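Local atomic coordinates of hypothetical protein (Exiguobacterium sibiricum, PDB entry 2HKV), a protein that is of unknown function but belongs to the DinB superfamily of helical-bundle proteins and binds a nickel ion through three histidines. Residues W117-E120 with A121-L125; T62-T65 with A66-A70; R11-G14 with V15-T19. One frame throughout, in Å; residues are numbered along the deposited sequence.

Contact 1: residues W117-E120 with A121-L125; sequences WLLE and AAVHL. With NI (nickel (II) ion), chain B.
Glu120 and His124 meet one turn apart on helix 114-138. Of the backbone bonds here, His124 N to Glu120 O is the shortest, at 2.9 Å. Val123 N donates to Leu119 O at 3.0 Å and 169°, and Ala122 N to Leu118 O is weak. Among the side chains, Glu120 and His124 run side by side and point the same way. With CG of Glu120 anti to its own N (chi1 -174°) and the chain bent at chi2, OE2 comes 3.7 Å from His124 CB. It lies oblique to the imidazole, and carboxylate and ring planes are 53° apart. The hydrogen-bond partner of the ring is Asp57, which meets ND1 through OD2 and so helps fix the ring's rotation. With an alanine at Glu120 the carboxylate is gone, and His124 CB and the ring would probably lose the packing that OE2 gives them. The apolar contact is Leu119 CD1 on Val123 CG1, at 4.0 Å. Leu119 packs on Leu119 of the second subunit, and Val123 on Tyr126 of that subunit. His124 NE2 binds nickel at 2.1 Å, alongside two waters. His49 and His128 complete the three-histidine site, an arrangement found in DinB-family four-helix bundles.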
# COMPACT_ATOMS: atom_id res chain seq x y z
N TRP A 117 -8.28 -7.62 -9.19
CA TRP A 117 -8.60 -6.20 -9.27
C TRP A 117 -9.02 -5.58 -7.95
O TRP A 117 -8.66 -4.46 -7.64
CB TRP A 117 -9.69 -5.95 -10.35
CG TRP A 117 -9.13 -5.92 -11.76
CD1 TRP A 117 -9.37 -6.83 -12.76
CD2 TRP A 117 -8.25 -4.93 -12.31
NE1 TRP A 117 -8.67 -6.46 -13.90
CE2 TRP A 117 -7.97 -5.31 -13.65
CE3 TRP A 117 -7.66 -3.78 -11.80
CZ2 TRP A 117 -7.15 -4.57 -14.47
CZ3 TRP A 117 -6.84 -3.02 -12.64
CH2 TRP A 117 -6.61 -3.43 -13.97
N LEU A 118 -9.82 -6.30 -7.18
CA LEU A 118 -10.17 -5.85 -5.85
C LEU A 118 -8.94 -5.69 -4.95
O LEU A 118 -8.83 -4.71 -4.20
CB LEU A 118 -11.18 -6.80 -5.26
CG LEU A 118 -12.60 -6.77 -5.81
CD1 LEU A 118 -13.46 -8.01 -5.45
CD2 LEU A 118 -13.32 -5.45 -5.54
N LEU A 119 -7.99 -6.62 -5.05
CA LEU A 119 -6.73 -6.44 -4.33
C LEU A 119 -5.89 -5.28 -4.91
O LEU A 119 -5.27 -4.51 -4.14
CB LEU A 119 -5.91 -7.73 -4.30
CG LEU A 119 -4.49 -7.69 -3.69
CD1 LEU A 119 -4.52 -7.17 -2.25
CD2 LEU A 119 -3.88 -9.10 -3.79
N GLU A 120 -5.86 -5.11 -6.24
CA GLU A 120 -5.08 -4.05 -6.85
C GLU A 120 -5.54 -2.69 -6.35
O GLU A 120 -4.71 -1.84 -6.07
CB GLU A 120 -5.19 -4.12 -8.38
CG GLU A 120 -4.29 -3.15 -9.18
CD GLU A 120 -4.76 -1.68 -9.14
OE1 GLU A 120 -5.99 -1.47 -9.02
OE2 GLU A 120 -3.95 -0.74 -9.24
N ALA A 121 -6.84 -2.51 -6.17
CA ALA A 121 -7.34 -1.20 -5.82
C ALA A 121 -6.94 -0.99 -4.36
O ALA A 121 -6.62 0.13 -3.98
CB ALA A 121 -8.85 -1.15 -5.98
N ALA A 122 -6.98 -2.04 -3.54
CA ALA A 122 -6.55 -1.96 -2.13
C ALA A 122 -5.07 -1.46 -1.97
O ALA A 122 -4.78 -0.50 -1.26
CB ALA A 122 -6.77 -3.32 -1.39
N VAL A 123 -4.15 -2.14 -2.64
CA VAL A 123 -2.75 -1.76 -2.55
C VAL A 123 -2.48 -0.42 -3.20
O VAL A 123 -1.61 0.30 -2.76
CB VAL A 123 -1.78 -2.88 -3.10
CG1 VAL A 123 -1.95 -4.15 -2.28
CG2 VAL A 123 -1.97 -3.17 -4.59
N HIS A 124 -3.23 -0.07 -4.25
CA HIS A 124 -3.13 1.28 -4.82
C HIS A 124 -3.56 2.39 -3.82
O HIS A 124 -2.87 3.40 -3.64
CB HIS A 124 -3.97 1.29 -6.12
CG HIS A 124 -3.80 2.50 -6.94
ND1 HIS A 124 -4.68 2.82 -7.94
CD2 HIS A 124 -2.87 3.47 -6.92
CE1 HIS A 124 -4.29 3.94 -8.50
NE2 HIS A 124 -3.19 4.33 -7.90
N LEU A 125 -4.60 2.11 -3.05
CA LEU A 125 -5.02 2.98 -1.98
C LEU A 125 -3.94 3.20 -0.90
O LEU A 125 -3.61 4.37 -0.54
CB LEU A 125 -6.34 2.49 -1.33
CG LEU A 125 -6.93 3.44 -0.28
CD1 LEU A 125 -7.63 4.62 -0.93
CD2 LEU A 125 -7.91 2.62 0.64
NI NI B . -2.15 6.06 -8.60
O HOH W 1 -0.83 7.64 -9.52
O HOH W 2 -2.59 5.60 -10.57

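Contact 2: residues T62-T65 with A66-A70; sequences TGAT and ADEMA
Thr65 O accepts from Met69 N at 2.9 Å, the shortest hydrogen bond joining 62-65 to 66-70. It is an i to i+4 helical bond, taken by the carbonyl of the N-cap residue, Thr65. Two further bonds link Thr65 and Glu68 reciprocally. Thr65 OG1 accepts from Glu68 N at 3.2 Å, and Glu68 OE1 accepts from Thr65 N at 3.1 Å. Together they make a capping box. OG1 sits between the backbone N and the carbonyl carbon of its own residue (chi1 66°), which turns it inward over the start of the helix. The two side chains cross at a slant, and Glu68 CG lies 3.2 Å from Thr65 OG1.

Glu68 is extended beyond CG, and this carries its carboxylate back to the loop residues just before the helix. Thr65 N reaches OE1 from above the carboxylate plane, 38° out of it, in a bond that is nearly straight. The same oxygen lies 3.4 Å from Ala64 CA. A negative carboxylate at a helix N terminus would probably be favoured by the helix dipole.

Met69 is a selenomethionine, and its SE touches Ala64 CB at 3.5 Å. Its CG also passes Thr65 O.

Gly63, with positive phi (110°), ends helix 43-61 in a Schellman motif. A side chain there would jam against the carbonyl O of the preceding residue. Residues 62-65 thus form a short link between helices 43-61 and 66-73, with one end closed by the Schellman motif and the other by the capping box. Met69 packs back on Ala56, Arg59 and Ile60, so helix 66-73 rests against helix 43-61.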
# COMPACT_ATOMS: atom_id res chain seq x y z
N THR A 62 -13.73 -3.23 -15.41
CA THR A 62 -14.94 -3.74 -16.05
C THR A 62 -15.05 -3.31 -17.48
O THR A 62 -16.02 -3.65 -18.11
CB THR A 62 -16.19 -3.42 -15.19
OG1 THR A 62 -16.27 -2.03 -14.94
CG2 THR A 62 -16.09 -4.14 -13.83
N GLY A 63 -14.02 -2.64 -18.01
CA GLY A 63 -13.90 -2.36 -19.44
C GLY A 63 -14.10 -0.91 -19.84
O GLY A 63 -14.44 -0.65 -20.98
N ALA A 64 -13.89 0.04 -18.93
CA ALA A 64 -14.18 1.43 -19.30
C ALA A 64 -13.19 1.82 -20.36
O ALA A 64 -12.05 1.37 -20.34
CB ALA A 64 -14.09 2.41 -18.11
N THR A 65 -13.65 2.63 -21.31
CA THR A 65 -12.79 3.07 -22.37
C THR A 65 -11.93 4.22 -21.91
O THR A 65 -12.15 4.83 -20.85
CB THR A 65 -13.58 3.44 -23.65
OG1 THR A 65 -14.40 4.59 -23.41
CG2 THR A 65 -14.44 2.25 -24.07
N ALA A 66 -10.92 4.50 -22.73
CA ALA A 66 -10.03 5.62 -22.51
C ALA A 66 -10.83 6.92 -22.41
O ALA A 66 -10.62 7.67 -21.46
CB ALA A 66 -8.99 5.68 -23.59
N ASP A 67 -11.79 7.14 -23.32
CA ASP A 67 -12.60 8.34 -23.23
C ASP A 67 -13.49 8.38 -22.05
O ASP A 67 -13.72 9.45 -21.52
CB ASP A 67 -13.48 8.60 -24.44
CG ASP A 67 -14.03 10.05 -24.47
OD1 ASP A 67 -13.22 11.04 -24.39
OD2 ASP A 67 -15.26 10.19 -24.62
N GLU A 68 -14.02 7.24 -21.64
CA GLU A 68 -14.91 7.18 -20.49
C GLU A 68 -14.14 7.56 -19.26
O GLU A 68 -14.64 8.28 -18.39
CB GLU A 68 -15.51 5.76 -20.36
CG GLU A 68 -16.68 5.54 -21.34
CD GLU A 68 -17.29 4.12 -21.38
OE1 GLU A 68 -16.68 3.17 -20.89
OE2 GLU A 68 -18.38 3.99 -21.98
N MSE A 69 -12.90 7.10 -19.19
CA MSE A 69 -12.06 7.40 -18.05
C MSE A 69 -11.64 8.86 -18.06
O MSE A 69 -11.55 9.47 -16.99
CB MSE A 69 -10.82 6.49 -17.99
CG MSE A 69 -11.07 5.05 -17.64
SE MSE A 69 -12.41 4.79 -16.17
CE MSE A 69 -11.47 5.74 -14.71
N ALA A 70 -11.42 9.43 -19.25
CA ALA A 70 -11.04 10.81 -19.34
C ALA A 70 -12.19 11.63 -18.83
O ALA A 70 -12.00 12.67 -18.21
CB ALA A 70 -10.75 11.20 -20.78

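Contact 3: residues R11-G14 with V15-T19; sequences RHVG and VGVRT
Arg18 folds back over Gly14, four residues earlier on helix 4-26. Gly14 O lies over the centre of one face of its guanidinium, 3.5 Å above the plane. The same oxygen accepts from Arg18 N at 2.8 Å, a nearly straight bond. A bend at chi3 (-56°) brings the guanidinium back along the helix. A glycine at this position suits the folded-back arginine, because a CB would come tight against Arg18 NH1. Val13 and Val17 make the apolar contact, CG1 to CG2 at 4.1 Å. Val17 N also donates to Val13 O at 2.8 Å. Val15 CG2 rests 3.3 Å from Arg11 O.

In the next shell, a water joins the carbonyl of Arg11 to the guanidinium of Arg18. It donates to Arg11 O at 2.6 Å and accepts from Arg18 NH2, lying at the edge of the guanidinium and in its plane. Arg11 O thus receives both this water and Val15 N. Further along, Thr19 N and OG1 reach Val15 O from opposite faces of its carbonyl plane.

Arg11 NH2 is hydrogen-bonded to Thr111 O of the second subunit, and His12 NE2 to Asp112 OD2 of that subunit. Val13 and Val17 face inward, packing on Leu125 of helix 114-138, Trp90 of helix 82-98 and Leu54 of helix 43-61. This part of helix 4-26 thus packs inward on three other helices, while Arg11 and His12 reach the second subunit.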
# COMPACT_ATOMS: atom_id res chain seq x y z
N ARG A 11 -12.26 -5.19 5.85
CA ARG A 11 -11.52 -4.72 7.06
C ARG A 11 -10.39 -3.74 6.70
O ARG A 11 -10.34 -2.61 7.19
CB ARG A 11 -10.99 -5.92 7.83
CG ARG A 11 -10.10 -5.58 9.02
CD ARG A 11 -9.82 -6.77 9.88
NE ARG A 11 -8.87 -6.45 10.96
CZ ARG A 11 -8.69 -7.21 12.05
NH1 ARG A 11 -9.36 -8.31 12.21
NH2 ARG A 11 -7.82 -6.82 12.98
N HIS A 12 -9.48 -4.20 5.85
CA HIS A 12 -8.25 -3.48 5.55
C HIS A 12 -8.47 -2.33 4.61
O HIS A 12 -7.87 -1.25 4.78
CB HIS A 12 -7.15 -4.48 5.10
CG HIS A 12 -6.70 -5.38 6.21
ND1 HIS A 12 -5.78 -4.96 7.17
CD2 HIS A 12 -7.08 -6.62 6.57
CE1 HIS A 12 -5.64 -5.92 8.08
NE2 HIS A 12 -6.43 -6.93 7.75
N VAL A 13 -9.35 -2.48 3.62
CA VAL A 13 -9.68 -1.32 2.80
C VAL A 13 -10.48 -0.28 3.62
O VAL A 13 -10.29 0.92 3.50
CB VAL A 13 -10.41 -1.65 1.46
CG1 VAL A 13 -10.65 -0.35 0.70
CG2 VAL A 13 -9.60 -2.59 0.58
N GLY A 14 -11.36 -0.74 4.51
CA GLY A 14 -12.07 0.20 5.41
C GLY A 14 -11.11 1.00 6.30
O GLY A 14 -11.32 2.21 6.55
N VAL A 15 -10.05 0.36 6.81
CA VAL A 15 -9.05 1.09 7.58
C VAL A 15 -8.41 2.13 6.71
O VAL A 15 -8.22 3.28 7.13
CB VAL A 15 -7.86 0.19 8.12
CG1 VAL A 15 -6.73 1.05 8.67
CG2 VAL A 15 -8.32 -0.86 9.18
N GLY A 16 -7.98 1.70 5.53
CA GLY A 16 -7.43 2.60 4.52
C GLY A 16 -8.29 3.81 4.28
O GLY A 16 -7.81 4.94 4.23
N VAL A 17 -9.58 3.59 4.13
CA VAL A 17 -10.49 4.67 3.83
C VAL A 17 -10.71 5.57 5.04
O VAL A 17 -10.65 6.78 4.92
CB VAL A 17 -11.84 4.13 3.33
CG1 VAL A 17 -12.93 5.24 3.29
CG2 VAL A 17 -11.66 3.46 1.96
N ARG A 18 -10.92 4.99 6.22
CA ARG A 18 -11.15 5.85 7.37
C ARG A 18 -9.94 6.70 7.76
O ARG A 18 -10.08 7.89 8.12
CB ARG A 18 -11.62 5.07 8.56
CG ARG A 18 -13.00 4.49 8.28
CD ARG A 18 -13.60 3.85 9.49
NE ARG A 18 -12.71 2.84 10.02
CZ ARG A 18 -12.76 1.54 9.74
NH1 ARG A 18 -13.69 1.01 8.91
NH2 ARG A 18 -11.85 0.75 10.32
N THR A 19 -8.74 6.11 7.70
CA THR A 19 -7.52 6.87 7.94
C THR A 19 -7.28 7.92 6.88
O THR A 19 -6.89 9.02 7.21
CB THR A 19 -6.30 5.98 8.12
OG1 THR A 19 -6.13 5.13 6.97
CG2 THR A 19 -6.43 5.12 9.45
O HOH W 3 -11.74 -2.05 9.32

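Overall arrangement
From the N terminus, contact 3 comes first, within helix 4-26. Contact 2 follows at the turn from helix 43-61 into helix 66-73. Contact 1 comes last, within helix 114-138. The three run in series, so none nests in or crosses another, and each is local. Only contact 2 spans a turn between helices; the others are single helical stretches. Contacts 1 and 3 touch in the bundle interior, where Ala122 CB lies 3.5 Å from Val13 CG2 and Leu125 packs on Gly16. Both also meet the second subunit. Contact 2 lies apart, its centre about 26 Å from that of contact 3, across the centre of the chain.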